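PDB 2ES4: lipase-specific foldase from Burkholderia glumae, which assists the folding of an extracellular lipase during its passage through the periplasm. Local coordinates for residues Q252-I257 with R268-Q273; L192-I197 with A213-Q218. All blocks are in the same frame, centred on the assembly; numbering follows the deposited sequence.

Overall arrangement
The modelled chain is two-thirds helix without any strand, and both contacts join helices that follow one another closely in sequence. Contact 2 (192-197 with 213-218) comes first along the chain and is complete before contact 1 (252-257 with 268-273) begins; their centres lie about 39 Å apart and their nearest atoms about 27 Å apart. Helix 221-245 runs through the sequence between them, and its Leu243 and Gln244 reach the side chains of contact 1. Contact 1 is buried and contact 2 lies at the surface, yet the segments of each also touch the chain of another protein in the assembly, through Arg268 and Met272 in contact 1 and through Leu192, Arg194 and Ile195 in contact 2, consistent with a chaperone that binds its client.

Contact 1 (Q252-I257 with R268-Q273); sequences QMRAQI and RAAQMQ
Met253 packs as a knob into a hole on the facing helix, formed by Ala269, Ala270, Met272 and Gln273. Met253 CB lies 4.0 Å from Gln273 CG. One atom further out, Met253 CG meets Ala269 CB at 3.7 Å. The bend at chi2 (67°) brings SD along the same methyl group, with Met253 SD and Ala269 CB 3.9 Å apart. A second bend, at chi3 (85°), turns the terminal methyl toward Gln273, where Met253 CE approaches Gln273 CG at 3.5 Å and also touches the amide carbon; the two side chains cross at about a right angle. Met272 CE lies 4.1 Å from Met253 CE. The hole belongs to an antiparallel helical hairpin, in which helix 250-258 and the start of helix 263-294 are joined by a short connection and the axes of the two segments approach to 8.0 Å at 159°. The small side chains of Ala269 and Ala270 face the other helix, consistent with this close spacing. Beside the knob, Arg254 lays its CB against Ala270 CB at 3.8 Å, and its guanidinium passes obliquely by the same methyl while NH1 forms a salt bridge with Asp251. The Gln273 amide is held from outside the pair, its NE2 donating to the backbone oxygen of Ala248, and Leu243 of helix 221-245 touches both Met253 and Ile257.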
ATOM      1  N   GLN B 252      -0.022  -4.063  35.317  1.00 25.39           N
ATOM      2  CA  GLN B 252      -0.296  -2.645  35.087  1.00 25.98           C
ATOM      3  C   GLN B 252      -1.027  -2.458  33.765  1.00 25.15           C
ATOM      4  O   GLN B 252      -1.955  -1.646  33.669  1.00 23.95           O
ATOM      5  CB  GLN B 252       0.988  -1.833  35.066  1.00 26.40           C
ATOM      6  CG  GLN B 252       1.740  -1.814  36.378  1.00 31.33           C
ATOM      7  CD  GLN B 252       3.041  -1.051  36.277  1.00 33.54           C
ATOM      8  OE1 GLN B 252       3.827  -1.255  35.351  1.00 31.95           O
ATOM      9  NE2 GLN B 252       3.273  -0.154  37.228  1.00 37.13           N
ATOM     10  N   MET B 253      -0.616  -3.231  32.761  1.00 23.26           N
ATOM     11  CA  MET B 253      -1.239  -3.192  31.439  1.00 23.43           C
ATOM     12  C   MET B 253      -2.706  -3.594  31.577  1.00 22.88           C
ATOM     13  O   MET B 253      -3.586  -2.886  31.103  1.00 22.43           O
ATOM     14  CB  MET B 253      -0.528  -4.154  30.487  1.00 22.60           C
ATOM     15  CG  MET B 253      -1.162  -4.271  29.109  1.00 21.17           C
ATOM     16  SD  MET B 253      -1.065  -2.794  28.089  1.00 22.44           S
ATOM     17  CE  MET B 253       0.555  -3.002  27.378  1.00 21.96           C
ATOM     18  N   ARG B 254      -2.954  -4.688  32.294  1.00 23.51           N
ATOM     19  CA  ARG B 254      -4.309  -5.175  32.514  1.00 24.33           C
ATOM     20  C   ARG B 254      -5.165  -4.146  33.244  1.00 23.99           C
ATOM     21  O   ARG B 254      -6.264  -3.842  32.800  1.00 22.99           O
ATOM     22  CB  ARG B 254      -4.303  -6.465  33.325  1.00 26.75           C
ATOM     23  CG  ARG B 254      -5.690  -7.117  33.470  1.00 27.62           C
ATOM     24  CD  ARG B 254      -5.693  -8.307  34.416  1.00 30.40           C
ATOM     25  NE  ARG B 254      -4.737  -9.347  34.030  1.00 32.23           N
ATOM     26  CZ  ARG B 254      -3.593  -9.589  34.666  1.00 35.18           C
ATOM     27  NH1 ARG B 254      -3.252  -8.865  35.728  1.00 33.46           N
ATOM     28  NH2 ARG B 254      -2.777 -10.536  34.229  1.00 35.27           N
ATOM     29  N   ALA B 255      -4.628  -3.588  34.328  1.00 24.33           N
ATOM     30  CA  ALA B 255      -5.344  -2.598  35.137  1.00 25.74           C
ATOM     31  C   ALA B 255      -5.745  -1.345  34.374  1.00 25.62           C
ATOM     32  O   ALA B 255      -6.916  -0.954  34.388  1.00 23.87           O
ATOM     33  CB  ALA B 255      -4.529  -2.225  36.357  1.00 27.60           C
ATOM     34  N   GLN B 256      -4.784  -0.751  33.672  1.00 25.30           N
ATOM     35  CA  GLN B 256      -5.040   0.457  32.905  1.00 25.85           C
ATOM     36  C   GLN B 256      -5.977   0.249  31.717  1.00 24.48           C
ATOM     37  O   GLN B 256      -6.877   1.060  31.477  1.00 24.42           O
ATOM     38  CB  GLN B 256      -3.729   1.096  32.447  1.00 27.93           C
ATOM     39  CG  GLN B 256      -3.905   2.452  31.761  1.00 33.31           C
ATOM     40  CD  GLN B 256      -4.718   3.428  32.595  1.00 38.42           C
ATOM     41  OE1 GLN B 256      -4.418   3.655  33.771  1.00 39.84           O
ATOM     42  NE2 GLN B 256      -5.782   3.967  32.005  1.00 37.62           N
ATOM     43  N   ILE B 257      -5.763  -0.832  30.978  1.00 22.69           N
ATOM     44  CA  ILE B 257      -6.605  -1.127  29.828  1.00 21.94           C
ATOM     45  C   ILE B 257      -8.022  -1.521  30.244  1.00 23.05           C
ATOM     46  O   ILE B 257      -8.986  -1.176  29.559  1.00 22.18           O
ATOM     47  CB  ILE B 257      -5.983  -2.224  28.943  1.00 22.80           C
ATOM     48  CG1 ILE B 257      -4.660  -1.745  28.348  1.00 20.53           C
ATOM     49  CG2 ILE B 257      -6.918  -2.610  27.799  1.00 19.45           C
ATOM     50  CD1 ILE B 257      -4.781  -0.530  27.444  1.00 20.77           C
ATOM     51  N   ARG B 268      -6.224  -9.618  26.949  1.00 20.80           N
ATOM     52  CA  ARG B 268      -5.440  -9.857  25.736  1.00 20.97           C
ATOM     53  C   ARG B 268      -4.147  -9.049  25.744  1.00 20.96           C
ATOM     54  O   ARG B 268      -3.087  -9.571  25.385  1.00 20.86           O
ATOM     55  CB  ARG B 268      -6.246  -9.521  24.486  1.00 19.44           C
ATOM     56  CG  ARG B 268      -7.431 -10.440  24.245  1.00 21.26           C
ATOM     57  CD  ARG B 268      -8.056 -10.186  22.895  1.00 21.26           C
ATOM     58  NE  ARG B 268      -8.649  -8.854  22.801  1.00 21.46           N
ATOM     59  CZ  ARG B 268      -9.948  -8.583  22.942  1.00 24.78           C
ATOM     60  NH1 ARG B 268     -10.817  -9.556  23.187  1.00 23.45           N
ATOM     61  NH2 ARG B 268     -10.381  -7.340  22.785  1.00 21.77           N
ATOM     62  N   ALA B 269      -4.234  -7.796  26.190  1.00 19.85           N
ATOM     63  CA  ALA B 269      -3.070  -6.910  26.266  1.00 21.34           C
ATOM     64  C   ALA B 269      -2.065  -7.382  27.312  1.00 21.66           C
ATOM     65  O   ALA B 269      -0.852  -7.302  27.090  1.00 21.85           O
ATOM     66  CB  ALA B 269      -3.499  -5.489  26.552  1.00 20.81           C
ATOM     67  N   ALA B 270      -2.573  -7.884  28.438  1.00 20.89           N
ATOM     68  CA  ALA B 270      -1.729  -8.399  29.518  1.00 21.72           C
ATOM     69  C   ALA B 270      -0.992  -9.647  29.050  1.00 21.63           C
ATOM     70  O   ALA B 270       0.204  -9.790  29.308  1.00 23.65           O
ATOM     71  CB  ALA B 270      -2.558  -8.716  30.744  1.00 20.00           C
ATOM     72  N   GLN B 271      -1.696 -10.514  28.320  1.00 21.03           N
ATOM     73  CA  GLN B 271      -1.092 -11.734  27.786  1.00 23.09           C
ATOM     74  C   GLN B 271      -0.025 -11.368  26.759  1.00 23.29           C
ATOM     75  O   GLN B 271       1.026 -12.006  26.700  1.00 21.75           O
ATOM     76  CB  GLN B 271      -2.137 -12.645  27.140  1.00 24.57           C
ATOM     77  CG  GLN B 271      -1.592 -14.018  26.712  1.00 26.27           C
ATOM     78  CD  GLN B 271      -1.029 -14.815  27.880  1.00 29.11           C
ATOM     79  OE1 GLN B 271      -1.764 -15.200  28.788  1.00 29.98           O
ATOM     80  NE2 GLN B 271       0.281 -15.038  27.876  1.00 26.06           N
ATOM     81  N   MET B 272      -0.299 -10.321  25.977  1.00 21.51           N
ATOM     82  CA  MET B 272       0.647  -9.838  24.969  1.00 23.47           C
ATOM     83  C   MET B 272       1.946  -9.414  25.659  1.00 22.33           C
ATOM     84  O   MET B 272       3.037  -9.771  25.204  1.00 21.52           O
ATOM     85  CB  MET B 272       0.058  -8.656  24.201  1.00 24.20           C
ATOM     86  CG  MET B 272       1.023  -8.006  23.211  1.00 23.08           C
ATOM     87  SD  MET B 272       0.433  -6.412  22.646  1.00 24.57           S
ATOM     88  CE  MET B 272       0.831  -5.430  24.065  1.00 24.09           C
ATOM     89  N   GLN B 273       1.817  -8.693  26.774  1.00 21.57           N
ATOM     90  CA  GLN B 273       2.985  -8.255  27.542  1.00 23.32           C
ATOM     91  C   GLN B 273       3.754  -9.436  28.091  1.00 22.58           C
ATOM     92  O   GLN B 273       4.986  -9.466  28.020  1.00 21.61           O
ATOM     93  CB  GLN B 273       2.594  -7.346  28.705  1.00 26.32           C
ATOM     94  CG  GLN B 273       2.300  -5.917  28.339  1.00 32.10           C
ATOM     95  CD  GLN B 273       3.442  -5.225  27.610  1.00 35.19           C
ATOM     96  OE1 GLN B 273       3.616  -5.400  26.406  1.00 37.29           O
ATOM     97  NE2 GLN B 273       4.206  -4.416  28.331  1.00 38.48           N
TER

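Contact 2 (L192-I197 with A213-Q218); sequences LERIRI and AALDAQ
Leu215 reaches helix 177-198 because its CG is anti to the backbone N (chi1 -170°), which extends the branched end of the side chain toward Glu193, Arg194 and Ile197. On Arg194, CG instead stands anti to the carbonyl carbon (chi1 -57°), and a later bend at chi3 turns the guanidinium away from the line of the methylenes. The two methyls of Leu215 divide the work. CD1 meets the aliphatic stem of Arg194, with Leu215 CD1 and Arg194 CG 3.8 Å apart, whereas Leu215 CD2 rests 3.9 Å from Glu193 CB. Both side chains cross the leucine at about a right angle and meet it through methylene carbons, not through their charged ends. Ile197 approaches the base of the leucine, Ile197 CD1 lying 4.2 Å from Leu215 CB.

Asp216 extends the contact along Arg194. Asp216 OD1 is 3.8 Å from Arg194 CD and 4.2 Å from Arg194 NH2, beyond salt-bridge distance, and the carboxylate and guanidinium planes stand 89° apart. The opposite charges may still attract, but without a paired, coplanar grip; the guanidinium also has a weak, long ion pair with Asp191.

Asp216 is the first residue to leave helical geometry and the second of a type I beta turn that starts at Leu215 and ends at Gln218, closed by Gln218 N to Leu215 O at 3.1 Å. Two consecutive helices thus pack at the surface through one leucine and aliphatic stems, the C-terminal end of helix 208-215 against the last turns of helix 177-198. Arg194 also packs on an apolar side chain of another protein's chain. His190 of the longer helix touches both Leu215 and Asp216, Ile197 also packs on Arg211 and Leu212, and Leu192 packs against helix 155-172.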
ATOM      1  N   LEU B 192      -6.055  19.890  -0.472  1.00 52.91           N
ATOM      2  CA  LEU B 192      -5.208  20.784  -1.255  1.00 54.65           C
ATOM      3  C   LEU B 192      -4.987  22.105  -0.523  1.00 55.39           C
ATOM      4  O   LEU B 192      -3.926  22.722  -0.638  1.00 55.16           O
ATOM      5  CB  LEU B 192      -5.831  21.038  -2.622  1.00 54.28           C
ATOM      6  CG  LEU B 192      -4.936  21.693  -3.659  1.00 54.73           C
ATOM      7  CD1 LEU B 192      -3.677  20.867  -3.863  1.00 53.75           C
ATOM      8  CD2 LEU B 192      -5.671  21.801  -4.910  1.00 54.93           C
ATOM      9  N   GLU B 193      -5.983  22.495   0.269  1.00 57.04           N
ATOM     10  CA  GLU B 193      -5.917  23.713   1.058  1.00 58.85           C
ATOM     11  C   GLU B 193      -4.958  23.580   2.219  1.00 59.08           C
ATOM     12  O   GLU B 193      -4.064  24.409   2.380  1.00 58.53           O
ATOM     13  CB  GLU B 193      -7.297  24.094   1.584  1.00 60.00           C
ATOM     14  CG  GLU B 193      -8.130  24.894   0.608  1.00 63.03           C
ATOM     15  CD  GLU B 193      -7.472  26.210   0.227  1.00 64.33           C
ATOM     16  OE1 GLU B 193      -7.168  27.013   1.139  1.00 64.89           O
ATOM     17  OE2 GLU B 193      -7.239  26.428  -0.980  1.00 65.14           O
ATOM     18  N   ARG B 194      -5.116  22.505   2.990  1.00 58.87           N
ATOM     19  CA  ARG B 194      -4.260  22.234   4.143  1.00 58.95           C
ATOM     20  C   ARG B 194      -2.787  22.224   3.752  1.00 59.27           C
ATOM     21  O   ARG B 194      -1.936  22.680   4.511  1.00 58.22           O
ATOM     22  CB  ARG B 194      -4.618  20.901   4.780  1.00 59.19           C
ATOM     23  CG  ARG B 194      -6.059  20.779   5.208  1.00 60.61           C
ATOM     24  CD  ARG B 194      -6.237  19.627   6.163  1.00 62.63           C
ATOM     25  NE  ARG B 194      -5.715  18.376   5.619  1.00 64.95           N
ATOM     26  CZ  ARG B 194      -5.547  17.261   6.323  1.00 66.23           C
ATOM     27  NH1 ARG B 194      -5.065  16.177   5.736  1.00 66.79           N
ATOM     28  NH2 ARG B 194      -5.868  17.222   7.609  1.00 67.59           N
ATOM     29  N   ILE B 195      -2.514  21.769   2.529  1.00 60.02           N
ATOM     30  CA  ILE B 195      -1.155  21.719   1.999  1.00 61.67           C
ATOM     31  C   ILE B 195      -0.648  23.131   1.717  1.00 63.48           C
ATOM     32  O   ILE B 195       0.499  23.453   2.034  1.00 63.68           O
ATOM     33  CB  ILE B 195      -1.079  20.894   0.704  1.00 61.45           C
ATOM     34  CG1 ILE B 195      -1.640  19.495   0.949  1.00 61.02           C
ATOM     35  CG2 ILE B 195       0.375  20.791   0.227  1.00 61.28           C
ATOM     36  CD1 ILE B 195      -1.696  18.644  -0.268  1.00 61.08           C
ATOM     37  N   ARG B 196      -1.512  23.966   1.131  1.00 64.92           N
ATOM     38  CA  ARG B 196      -1.170  25.350   0.808  1.00 66.02           C
ATOM     39  C   ARG B 196      -0.905  26.136   2.083  1.00 66.79           C
ATOM     40  O   ARG B 196       0.121  26.796   2.202  1.00 66.63           O
ATOM     41  CB  ARG B 196      -2.300  26.015   0.027  1.00 65.81           C
ATOM     42  N   ILE B 197      -1.809  26.003   3.054  1.00 67.77           N
ATOM     43  CA  ILE B 197      -1.686  26.680   4.342  1.00 69.07           C
ATOM     44  C   ILE B 197      -0.385  26.275   5.043  1.00 70.50           C
ATOM     45  O   ILE B 197       0.300  27.118   5.626  1.00 70.36           O
ATOM     46  CB  ILE B 197      -2.867  26.350   5.264  1.00 68.31           C
ATOM     47  CG1 ILE B 197      -4.186  26.804   4.630  1.00 68.26           C
ATOM     48  CG2 ILE B 197      -2.668  27.008   6.627  1.00 68.59           C
ATOM     49  CD1 ILE B 197      -5.431  26.459   5.430  1.00 67.43           C
ATOM     50  N   ALA B 213      -7.377  25.235  11.689  1.00 77.28           N
ATOM     51  CA  ALA B 213      -8.464  24.991  12.640  1.00 77.52           C
ATOM     52  C   ALA B 213      -9.802  25.394  12.023  1.00 77.83           C
ATOM     53  O   ALA B 213     -10.800  24.684  12.168  1.00 77.51           O
ATOM     54  CB  ALA B 213      -8.229  25.766  13.924  1.00 77.40           C
ATOM     55  N   ALA B 214      -9.787  26.507  11.288  1.00 78.02           N
ATOM     56  CA  ALA B 214     -10.976  27.023  10.616  1.00 78.09           C
ATOM     57  C   ALA B 214     -11.292  26.182   9.391  1.00 78.18           C
ATOM     58  O   ALA B 214     -12.439  25.806   9.176  1.00 78.07           O
ATOM     59  CB  ALA B 214     -10.770  28.467  10.212  1.00 78.13           C
ATOM     60  N   LEU B 215     -10.260  25.867   8.609  1.00 78.30           N
ATOM     61  CA  LEU B 215     -10.414  25.058   7.405  1.00 78.46           C
ATOM     62  C   LEU B 215     -11.047  23.711   7.747  1.00 78.45           C
ATOM     63  O   LEU B 215     -11.900  23.211   7.005  1.00 78.04           O
ATOM     64  CB  LEU B 215      -9.056  24.857   6.723  1.00 78.44           C
ATOM     65  CG  LEU B 215      -8.976  24.238   5.324  1.00 78.47           C
ATOM     66  CD1 LEU B 215      -9.248  22.768   5.350  1.00 78.70           C
ATOM     67  CD2 LEU B 215      -9.929  24.951   4.374  1.00 78.92           C
ATOM     68  N   ASP B 216     -10.610  23.133   8.865  1.00 78.57           N
ATOM     69  CA  ASP B 216     -11.132  21.861   9.332  1.00 78.97           C
ATOM     70  C   ASP B 216     -12.552  21.979   9.891  1.00 78.23           C
ATOM     71  O   ASP B 216     -13.077  21.033  10.477  1.00 78.20           O
ATOM     72  CB  ASP B 216     -10.212  21.219  10.367  1.00 80.16           C
ATOM     73  CG  ASP B 216      -8.909  20.741   9.769  1.00 81.39           C
ATOM     74  OD1 ASP B 216      -8.929  19.867   8.878  1.00 81.44           O
ATOM     75  OD2 ASP B 216      -7.855  21.244  10.201  1.00 82.18           O
ATOM     76  N   ALA B 217     -13.180  23.127   9.654  1.00 77.52           N
ATOM     77  CA  ALA B 217     -14.541  23.378  10.100  1.00 76.58           C
ATOM     78  C   ALA B 217     -15.468  23.415   8.889  1.00 75.62           C
ATOM     79  O   ALA B 217     -16.632  23.805   8.999  1.00 75.83           O
ATOM     80  CB  ALA B 217     -14.611  24.688  10.874  1.00 76.43           C
ATOM     81  N   GLN B 218     -14.943  22.995   7.739  1.00 74.28           N
ATOM     82  CA  GLN B 218     -15.704  22.973   6.495  1.00 72.85           C
ATOM     83  C   GLN B 218     -16.051  21.556   6.058  1.00 71.92           C
ATOM     84  O   GLN B 218     -16.587  21.349   4.967  1.00 71.73           O
ATOM     85  CB  GLN B 218     -14.926  23.684   5.387  1.00 72.85           C
TER